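Local atomic coordinates of aminopeptidase YwaD (Bacillus subtilis, PDB entry 6HC6), a protein that removes a range of amino acids from the N-termini of peptides, as a secreted zinc aminopeptidase of the M28 family that binds two zinc ions. Residues 107-112 with 207-212; 234-237 with 241-244; 50-55 with 405-410. All blocks are in the same frame, centred on the assembly; numbering follows the deposited sequence.

None of the three contacts has a hydrogen bond across it; each is made by van der Waals packing. In contact 1, in the PA domain part, strand 107-113 meets helix 203-209, which follows strand 198-201, its neighbour in the sheet; a solvent-exposed arginine lies flat on an alanine methyl, beside buried Ile and Leu. Contact 2, about 56 Å away between centres and across the chain's centre, packs two buried prolines within one loop of the M28 sheet. Arg-107 and Lys-235 find acidic partners, Asp-205 and Glu-285, outside the paired segments. Contact 3 is the most central, isoleucines holding helix 45-59 against a loop near the two-zinc site, and encloses the others along the chain.

Contact 1 of 3, residues 107-112 with 207-212; sequences RDILLQ and EALTQQ
Within the PA domain region, strand 107-113 of the mixed sheet meets helix 203-209, where Arg-107 lies against Ala-208 and Ile-109 meets Leu-209. The CB of Ala-208 sits over the centre of one guanidinium face of Arg-107, 3.9 Å from CZ. Arg-107 gets there by an extended chain, CG standing anti to the backbone N (chi1 175°). Its polar end is committed to the same helix: NH2 forms a salt bridge with Asp-205, so one residue of the helix holds the charge while another covers the flat of the group.

Deeper in, the contact is wholly apolar. Ile-109 and Leu-209 reach toward each other tip to tip, both buried, and both also rest on Ile-201 of strand 198-201, which lies next to strand 107-113 in the sheet.

From Leu-209 to Gln-212 the chain makes a type I beta turn. The carbonyl oxygen of Ala-208 serves two donors there, approaching from opposite faces of its plane. Gln-211 N lies 2.9 Å from Ala-208 O. The side-chain atom Gln-212 NE2, well above the plane, is 3.3 Å from Ala-208 O. In the buried half of the contact, Ile-109 presents CD1 to the fork of Leu-209, 3.7 Å from CD2 and equally 3.7 Å from CG.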
loop_
_atom_site.group_PDB
_atom_site.type_symbol
_atom_site.label_atom_id
_atom_site.label_comp_id
_atom_site.label_asym_id
_atom_site.label_seq_id
_atom_site.Cartn_x
_atom_site.Cartn_y
_atom_site.Cartn_z
ATOM N N ARG A 107 4.082 -32.408 6.037
ATOM C CA ARG A 107 3.054 -31.394 5.841
ATOM C C ARG A 107 3.678 -30.210 5.118
ATOM O O ARG A 107 4.674 -29.649 5.580
ATOM C CB ARG A 107 2.464 -30.972 7.186
ATOM C CG ARG A 107 1.454 -29.835 7.154
ATOM C CD ARG A 107 1.232 -29.321 8.580
ATOM N NE ARG A 107 0.103 -28.399 8.716
ATOM C CZ ARG A 107 -1.074 -28.727 9.244
ATOM N NH1 ARG A 107 -1.289 -29.962 9.678
ATOM N NH2 ARG A 107 -2.037 -27.823 9.335
ATOM N N ASP A 108 3.107 -29.842 3.976
ATOM C CA ASP A 108 3.545 -28.650 3.271
ATOM C C ASP A 108 2.745 -27.457 3.774
ATOM O O ASP A 108 1.535 -27.556 3.994
ATOM C CB ASP A 108 3.382 -28.816 1.761
ATOM C CG ASP A 108 4.278 -29.914 1.193
ATOM O OD1 ASP A 108 5.442 -30.055 1.630
ATOM O OD2 ASP A 108 3.816 -30.644 0.301
ATOM N N ILE A 109 3.438 -26.344 4.001
ATOM C CA ILE A 109 2.857 -25.179 4.659
ATOM C C ILE A 109 3.073 -23.961 3.777
ATOM O O ILE A 109 4.217 -23.615 3.461
ATOM C CB ILE A 109 3.465 -24.952 6.056
ATOM C CG1 ILE A 109 3.305 -26.209 6.903
ATOM C CG2 ILE A 109 2.837 -23.725 6.733
ATOM C CD1 ILE A 109 4.025 -26.142 8.206
ATOM N N LEU A 110 1.980 -23.318 3.382
ATOM C CA LEU A 110 2.059 -22.081 2.621
ATOM C C LEU A 110 2.670 -20.972 3.464
ATOM O O LEU A 110 2.371 -20.843 4.653
ATOM C CB LEU A 110 0.667 -21.662 2.164
ATOM C CG LEU A 110 -0.016 -22.608 1.189
ATOM C CD1 LEU A 110 -1.315 -21.978 0.692
ATOM C CD2 LEU A 110 0.920 -22.905 0.038
ATOM N N LEU A 111 3.513 -20.151 2.840
ATOM C CA LEU A 111 4.226 -19.121 3.570
ATOM C C LEU A 111 4.255 -17.834 2.764
ATOM O O LEU A 111 4.052 -17.827 1.548
ATOM C CB LEU A 111 5.664 -19.561 3.907
ATOM C CG LEU A 111 6.670 -19.705 2.756
ATOM C CD1 LEU A 111 7.369 -18.383 2.410
ATOM C CD2 LEU A 111 7.722 -20.736 3.108
ATOM N N GLN A 112 4.524 -16.740 3.466
ATOM C CA GLN A 112 4.882 -15.478 2.833
ATOM C C GLN A 112 6.175 -15.016 3.473
ATOM O O GLN A 112 6.247 -14.887 4.699
ATOM C CB GLN A 112 3.784 -14.426 3.004
ATOM C CG GLN A 112 2.721 -14.496 1.936
ATOM C CD GLN A 112 3.047 -13.586 0.776
ATOM O OE1 GLN A 112 2.817 -12.382 0.845
ATOM N NE2 GLN A 112 3.615 -14.151 -0.287
ATOM N N GLU A 207 0.235 -23.760 14.743
ATOM C CA GLU A 207 -0.194 -24.550 15.894
ATOM C C GLU A 207 0.212 -26.009 15.742
ATOM O O GLU A 207 0.657 -26.642 16.710
ATOM C CB GLU A 207 -1.704 -24.424 16.086
ATOM C CG GLU A 207 -2.112 -23.071 16.642
ATOM C CD GLU A 207 -3.594 -22.797 16.508
ATOM O OE1 GLU A 207 -4.274 -23.532 15.759
ATOM O OE2 GLU A 207 -4.073 -21.836 17.149
ATOM N N ALA A 208 0.081 -26.554 14.530
ATOM C CA ALA A 208 0.598 -27.889 14.264
ATOM C C ALA A 208 2.108 -27.932 14.445
ATOM O O ALA A 208 2.637 -28.857 15.070
ATOM C CB ALA A 208 0.216 -28.331 12.855
ATOM N N LEU A 209 2.812 -26.927 13.913
ATOM C CA LEU A 209 4.271 -26.903 13.976
ATOM C C LEU A 209 4.796 -26.898 15.402
ATOM O O LEU A 209 5.917 -27.358 15.636
ATOM C CB LEU A 209 4.818 -25.673 13.259
ATOM C CG LEU A 209 5.073 -25.742 11.773
ATOM C CD1 LEU A 209 5.991 -24.578 11.402
ATOM C CD2 LEU A 209 5.656 -27.110 11.405
ATOM N N THR A 210 4.045 -26.334 16.357
ATOM C CA THR A 210 4.522 -26.346 17.738
ATOM C C THR A 210 4.697 -27.756 18.273
ATOM O O THR A 210 5.324 -27.929 19.323
ATOM C CB THR A 210 3.584 -25.592 18.690
ATOM O OG1 THR A 210 2.334 -26.288 18.797
ATOM C CG2 THR A 210 3.355 -24.161 18.230
ATOM N N GLN A 211 4.166 -28.763 17.588
ATOM C CA GLN A 211 4.281 -30.141 18.040
ATOM C C GLN A 211 5.319 -30.946 17.269
ATOM O O GLN A 211 5.510 -32.127 17.580
ATOM C CB GLN A 211 2.921 -30.845 17.950
ATOM C CG GLN A 211 1.761 -30.046 18.511
ATOM C CD GLN A 211 1.925 -29.746 19.986
ATOM O OE1 GLN A 211 1.879 -30.649 20.821
ATOM N NE2 GLN A 211 2.120 -28.471 20.316
ATOM N N GLN A 212 5.988 -30.354 16.278
ATOM C CA GLN A 212 6.913 -31.083 15.418
ATOM C C GLN A 212 8.360 -30.853 15.835
ATOM O O GLN A 212 8.699 -29.860 16.477
ATOM C CB GLN A 212 6.746 -30.683 13.950
ATOM C CG GLN A 212 5.307 -30.647 13.451
ATOM C CD GLN A 212 4.567 -31.936 13.672
ATOM O OE1 GLN A 212 5.156 -33.020 13.642
ATOM N NE2 GLN A 212 3.262 -31.834 13.900
#

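Contact 2 of 3, residues 234-237 with 241-244; sequences KKPK and HPDI
Pro-236 and Pro-242 face each other across the loop that joins strands 226-234 and 244-250, and their rings stand nearly at right angles. Pro-236 leads with the tip of its ring, CG, which points at one side of the Pro-242 ring: it is 4.0 Å from Pro-242 CB and 4.1 Å from Pro-242 CG. The two therefore do not lie flat on each other; a corner of one ring is set against an edge of the other. The alpha carbons of Pro-236 and Pro-242 stay 7.8 Å apart, which means that the rings, pointing inward from both backbones, span the gap between the two arms. Both rings are buried, and the meeting is a loose van der Waals one.

Lys-235 comes in alongside. Its CB does not point straight at the other arm, but with CG anti to the backbone N (chi1 -173°) the long chain runs out far enough to bring NZ to 4.2 Å from Pro-242 CD. That is proximity only: NZ makes its salt bridge to Glu-285, and Pro-242 packs on Glu-285 as well, so lysine, proline and glutamate gather at one spot. On the other arm, the carbonyl oxygen of Pro-242 accepts a hydrogen bond from NH1 of Arg-315.

The M28 sheet explains the placing. Strands 226-234 and 244-250 run in opposite directions but are not neighbours, because strand 285-291 lies between them. The loop therefore has to pass the start of that middle strand, where Glu-285 sits, while helix 310-315 flanks it through Arg-315, which touches Lys-235 and Ile-244, and through Lys-311 beside His-241.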
loop_
_atom_site.group_PDB
_atom_site.type_symbol
_atom_site.label_atom_id
_atom_site.label_comp_id
_atom_site.label_asym_id
_atom_site.label_seq_id
_atom_site.Cartn_x
_atom_site.Cartn_y
_atom_site.Cartn_z
ATOM N N LYS A 234 -0.720 17.702 -16.345
ATOM C CA LYS A 234 -1.528 18.733 -16.990
ATOM C C LYS A 234 -0.875 20.070 -16.660
ATOM O O LYS A 234 -0.991 20.573 -15.537
ATOM C CB LYS A 234 -2.960 18.657 -16.475
ATOM C CG LYS A 234 -3.826 19.870 -16.773
ATOM C CD LYS A 234 -5.279 19.521 -16.491
ATOM C CE LYS A 234 -6.162 20.746 -16.515
ATOM N NZ LYS A 234 -6.384 21.224 -17.895
ATOM N N LYS A 235 -0.186 20.644 -17.632
ATOM C CA LYS A 235 0.588 21.844 -17.360
ATOM C C LYS A 235 -0.050 23.057 -18.027
ATOM O O LYS A 235 -0.513 22.962 -19.170
ATOM C CB LYS A 235 2.034 21.677 -17.859
ATOM C CG LYS A 235 2.976 22.812 -17.461
ATOM C CD LYS A 235 4.367 22.318 -17.111
ATOM C CE LYS A 235 5.279 23.478 -16.721
ATOM N NZ LYS A 235 6.066 23.213 -15.484
ATOM N N PRO A 236 -0.113 24.197 -17.342
ATOM C CA PRO A 236 -0.654 25.406 -17.973
ATOM C C PRO A 236 0.348 25.977 -18.966
ATOM O O PRO A 236 1.559 25.952 -18.736
ATOM C CB PRO A 236 -0.881 26.352 -16.788
ATOM C CG PRO A 236 0.099 25.910 -15.765
ATOM C CD PRO A 236 0.252 24.418 -15.932
ATOM N N LYS A 237 -0.163 26.494 -20.086
ATOM C CA LYS A 237 0.724 26.758 -21.219
ATOM C C LYS A 237 1.639 27.955 -20.970
ATOM O O LYS A 237 2.828 27.907 -21.310
ATOM C CB LYS A 237 -0.077 26.960 -22.505
ATOM C CG LYS A 237 0.806 27.172 -23.741
ATOM C CD LYS A 237 0.191 26.585 -25.012
ATOM C CE LYS A 237 0.375 25.070 -25.086
ATOM N NZ LYS A 237 1.724 24.687 -25.592
ATOM N N HIS A 241 6.751 28.743 -13.637
ATOM C CA HIS A 241 6.874 28.181 -12.298
ATOM C C HIS A 241 5.529 28.055 -11.565
ATOM O O HIS A 241 5.365 28.578 -10.467
ATOM C CB HIS A 241 7.849 29.006 -11.467
ATOM C CG HIS A 241 9.244 29.019 -12.008
ATOM N ND1 HIS A 241 9.776 30.109 -12.665
ATOM C CD2 HIS A 241 10.220 28.081 -11.983
ATOM C CE1 HIS A 241 11.018 29.838 -13.026
ATOM N NE2 HIS A 241 11.313 28.615 -12.623
ATOM N N PRO A 242 4.561 27.343 -12.145
ATOM C CA PRO A 242 3.246 27.233 -11.498
ATOM C C PRO A 242 3.291 26.427 -10.205
ATOM O O PRO A 242 4.164 25.585 -9.989
ATOM C CB PRO A 242 2.395 26.517 -12.554
ATOM C CG PRO A 242 3.387 25.722 -13.356
ATOM C CD PRO A 242 4.627 26.577 -13.403
ATOM N N ASP A 243 2.309 26.692 -9.340
ATOM C CA ASP A 243 2.093 25.846 -8.172
ATOM C C ASP A 243 1.718 24.438 -8.626
ATOM O O ASP A 243 0.994 24.265 -9.608
ATOM C CB ASP A 243 0.984 26.426 -7.291
ATOM C CG ASP A 243 1.366 27.754 -6.652
ATOM O OD1 ASP A 243 2.576 28.024 -6.491
ATOM O OD2 ASP A 243 0.447 28.537 -6.324
ATOM N N ILE A 244 2.215 23.429 -7.917
ATOM C CA ILE A 244 1.998 22.033 -8.288
ATOM C C ILE A 244 0.976 21.401 -7.358
ATOM O O ILE A 244 1.094 21.501 -6.127
ATOM C CB ILE A 244 3.305 21.224 -8.258
ATOM C CG1 ILE A 244 4.327 21.817 -9.211
ATOM C CG2 ILE A 244 3.039 19.796 -8.690
ATOM C CD1 ILE A 244 5.735 21.438 -8.838
#

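Contact 3 of 3, residues 50-55 with 405-410; sequences STISQL and DSIEHI
Ile-52 and Ser-53 on helix 45-59 pack against Ile-407 and Ile-410, and every contact between the two segments is van der Waals. Ile-52 is shared by both isoleucines. Its CG2 branch lies across the CG1-CD1 arm of Ile-407, 3.9 Å from CG1, while its longer branch, extended past CG1 (chi2 175°), meets Ile-410 tip to tip, CD1 to CG2 at 3.9 Å. Ile-407 in turn pushes the CD1 end of that arm against the helix backbone: it lies 3.5 Å from Ser-53 N and 3.7 Å from Ser-53 CB. The first torsion of Ile-407, -154°, leaves CG1 roughly anti to its backbone N and brings that branch to the helix. The N-terminal end of helix 260-277 adds to the packing, Ala-260 touching Ile-52 and Asn-261 touching Ile-410.

Among the hydrogen bonds, Ser-53 OG pairs with Glu-57 OE2 one turn later, and Ile-410 N bonds to Ile-407 O at 3.0 Å, closing the short turn that presents both isoleucines to the helix. Asp-405 accepts from the backbone N of Asn-261 through OD2 and of Asp-262 through OD1, which probably helps to position Asp-262, whose carboxylate is shared by the two zinc ions.

The Ile-410 side chain is about 9 Å from that of Asp-262 and about 12 Å from a zinc ion, so this packing lies near the two-zinc centre of an M28 aminopeptidase.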
loop_
_atom_site.group_PDB
_atom_site.type_symbol
_atom_site.label_atom_id
_atom_site.label_comp_id
_atom_site.label_asym_id
_atom_site.label_seq_id
_atom_site.Cartn_x
_atom_site.Cartn_y
_atom_site.Cartn_z
ATOM N N SER A 50 -14.742 0.107 -14.542
ATOM C CA SER A 50 -14.085 -0.543 -15.667
ATOM C C SER A 50 -12.580 -0.626 -15.449
ATOM O O SER A 50 -11.959 -1.655 -15.737
ATOM C CB SER A 50 -14.399 0.203 -16.960
ATOM O OG SER A 50 -13.812 -0.464 -18.060
ATOM N N THR A 51 -11.975 0.452 -14.951
ATOM C CA THR A 51 -10.538 0.429 -14.689
ATOM C C THR A 51 -10.191 -0.569 -13.595
ATOM O O THR A 51 -9.177 -1.270 -13.685
ATOM C CB THR A 51 -10.058 1.823 -14.313
ATOM O OG1 THR A 51 -10.331 2.709 -15.408
ATOM C CG2 THR A 51 -8.560 1.815 -14.021
ATOM N N ILE A 52 -11.025 -0.653 -12.557
ATOM C CA ILE A 52 -10.777 -1.634 -11.497
ATOM C C ILE A 52 -10.837 -3.056 -12.046
ATOM O O ILE A 52 -10.059 -3.929 -11.631
ATOM C CB ILE A 52 -11.780 -1.451 -10.344
ATOM C CG1 ILE A 52 -11.587 -0.102 -9.666
ATOM C CG2 ILE A 52 -11.636 -2.600 -9.324
ATOM C CD1 ILE A 52 -12.665 0.145 -8.600
ATOM N N SER A 53 -11.798 -3.327 -12.939
ATOM C CA SER A 53 -11.882 -4.643 -13.571
ATOM C C SER A 53 -10.621 -4.953 -14.366
ATOM O O SER A 53 -10.097 -6.072 -14.314
ATOM C CB SER A 53 -13.103 -4.715 -14.489
ATOM O OG SER A 53 -13.176 -5.971 -15.134
ATOM N N GLN A 54 -10.146 -3.985 -15.146
ATOM C CA GLN A 54 -8.915 -4.193 -15.896
ATOM C C GLN A 54 -7.756 -4.532 -14.968
ATOM O O GLN A 54 -6.959 -5.433 -15.257
ATOM C CB GLN A 54 -8.589 -2.948 -16.712
ATOM C CG GLN A 54 -9.564 -2.659 -17.831
ATOM C CD GLN A 54 -9.110 -1.483 -18.685
ATOM O OE1 GLN A 54 -8.959 -0.365 -18.192
ATOM N NE2 GLN A 54 -8.880 -1.733 -19.967
ATOM N N LEU A 55 -7.646 -3.821 -13.847
ATOM C CA LEU A 55 -6.502 -4.018 -12.966
ATOM C C LEU A 55 -6.637 -5.278 -12.126
ATOM O O LEU A 55 -5.667 -6.023 -11.971
ATOM C CB LEU A 55 -6.316 -2.807 -12.054
ATOM C CG LEU A 55 -5.891 -1.492 -12.702
ATOM C CD1 LEU A 55 -6.107 -0.331 -11.755
ATOM C CD2 LEU A 55 -4.431 -1.545 -13.176
ATOM N N ASP A 405 -10.334 -9.144 -1.509
ATOM C CA ASP A 405 -10.293 -7.756 -1.975
ATOM C C ASP A 405 -10.476 -7.752 -3.494
ATOM O O ASP A 405 -9.565 -7.462 -4.272
ATOM C CB ASP A 405 -8.996 -7.058 -1.576
ATOM C CG ASP A 405 -8.999 -5.608 -1.955
ATOM O OD1 ASP A 405 -7.936 -4.964 -1.880
ATOM O OD2 ASP A 405 -10.077 -5.116 -2.343
ATOM N N SER A 406 -11.698 -8.070 -3.906
ATOM C CA SER A 406 -12.045 -8.347 -5.289
ATOM C C SER A 406 -13.138 -7.392 -5.744
ATOM O O SER A 406 -13.769 -6.710 -4.937
ATOM C CB SER A 406 -12.535 -9.785 -5.435
ATOM O OG SER A 406 -13.747 -9.932 -4.708
ATOM N N ILE A 407 -13.364 -7.350 -7.061
ATOM C CA ILE A 407 -14.346 -6.406 -7.584
ATOM C C ILE A 407 -15.753 -6.735 -7.109
ATOM O O ILE A 407 -16.610 -5.840 -7.067
ATOM C CB ILE A 407 -14.243 -6.344 -9.118
ATOM C CG1 ILE A 407 -14.740 -4.982 -9.613
ATOM C CG2 ILE A 407 -14.999 -7.497 -9.773
ATOM C CD1 ILE A 407 -14.463 -4.727 -11.075
ATOM N N GLU A 408 -16.013 -7.992 -6.722
ATOM C CA GLU A 408 -17.288 -8.334 -6.112
ATOM C C GLU A 408 -17.584 -7.449 -4.905
ATOM O O GLU A 408 -18.750 -7.214 -4.574
ATOM C CB GLU A 408 -17.295 -9.829 -5.719
ATOM C CG GLU A 408 -18.339 -10.211 -4.703
ATOM C CD GLU A 408 -18.393 -11.710 -4.443
ATOM O OE1 GLU A 408 -19.489 -12.210 -4.119
ATOM O OE2 GLU A 408 -17.344 -12.381 -4.556
ATOM N N HIS A 409 -16.548 -6.925 -4.253
ATOM C CA HIS A 409 -16.726 -6.129 -3.045
ATOM C C HIS A 409 -16.442 -4.656 -3.299
ATOM O O HIS A 409 -15.982 -3.942 -2.412
ATOM C CB HIS A 409 -15.845 -6.672 -1.919
ATOM C CG HIS A 409 -16.282 -8.020 -1.429
ATOM N ND1 HIS A 409 -15.428 -9.100 -1.342
ATOM C CD2 HIS A 409 -17.495 -8.465 -1.020
ATOM C CE1 HIS A 409 -16.094 -10.152 -0.900
ATOM N NE2 HIS A 409 -17.350 -9.794 -0.691
ATOM N N ILE A 410 -16.708 -4.198 -4.515
ATOM C CA ILE A 410 -16.558 -2.799 -4.897
ATOM C C ILE A 410 -17.956 -2.246 -5.113
ATOM O O ILE A 410 -18.795 -2.903 -5.734
ATOM C CB ILE A 410 -15.699 -2.654 -6.167
ATOM C CG1 ILE A 410 -14.229 -2.917 -5.854
ATOM C CG2 ILE A 410 -15.861 -1.253 -6.786
ATOM C CD1 ILE A 410 -13.582 -1.868 -4.980
#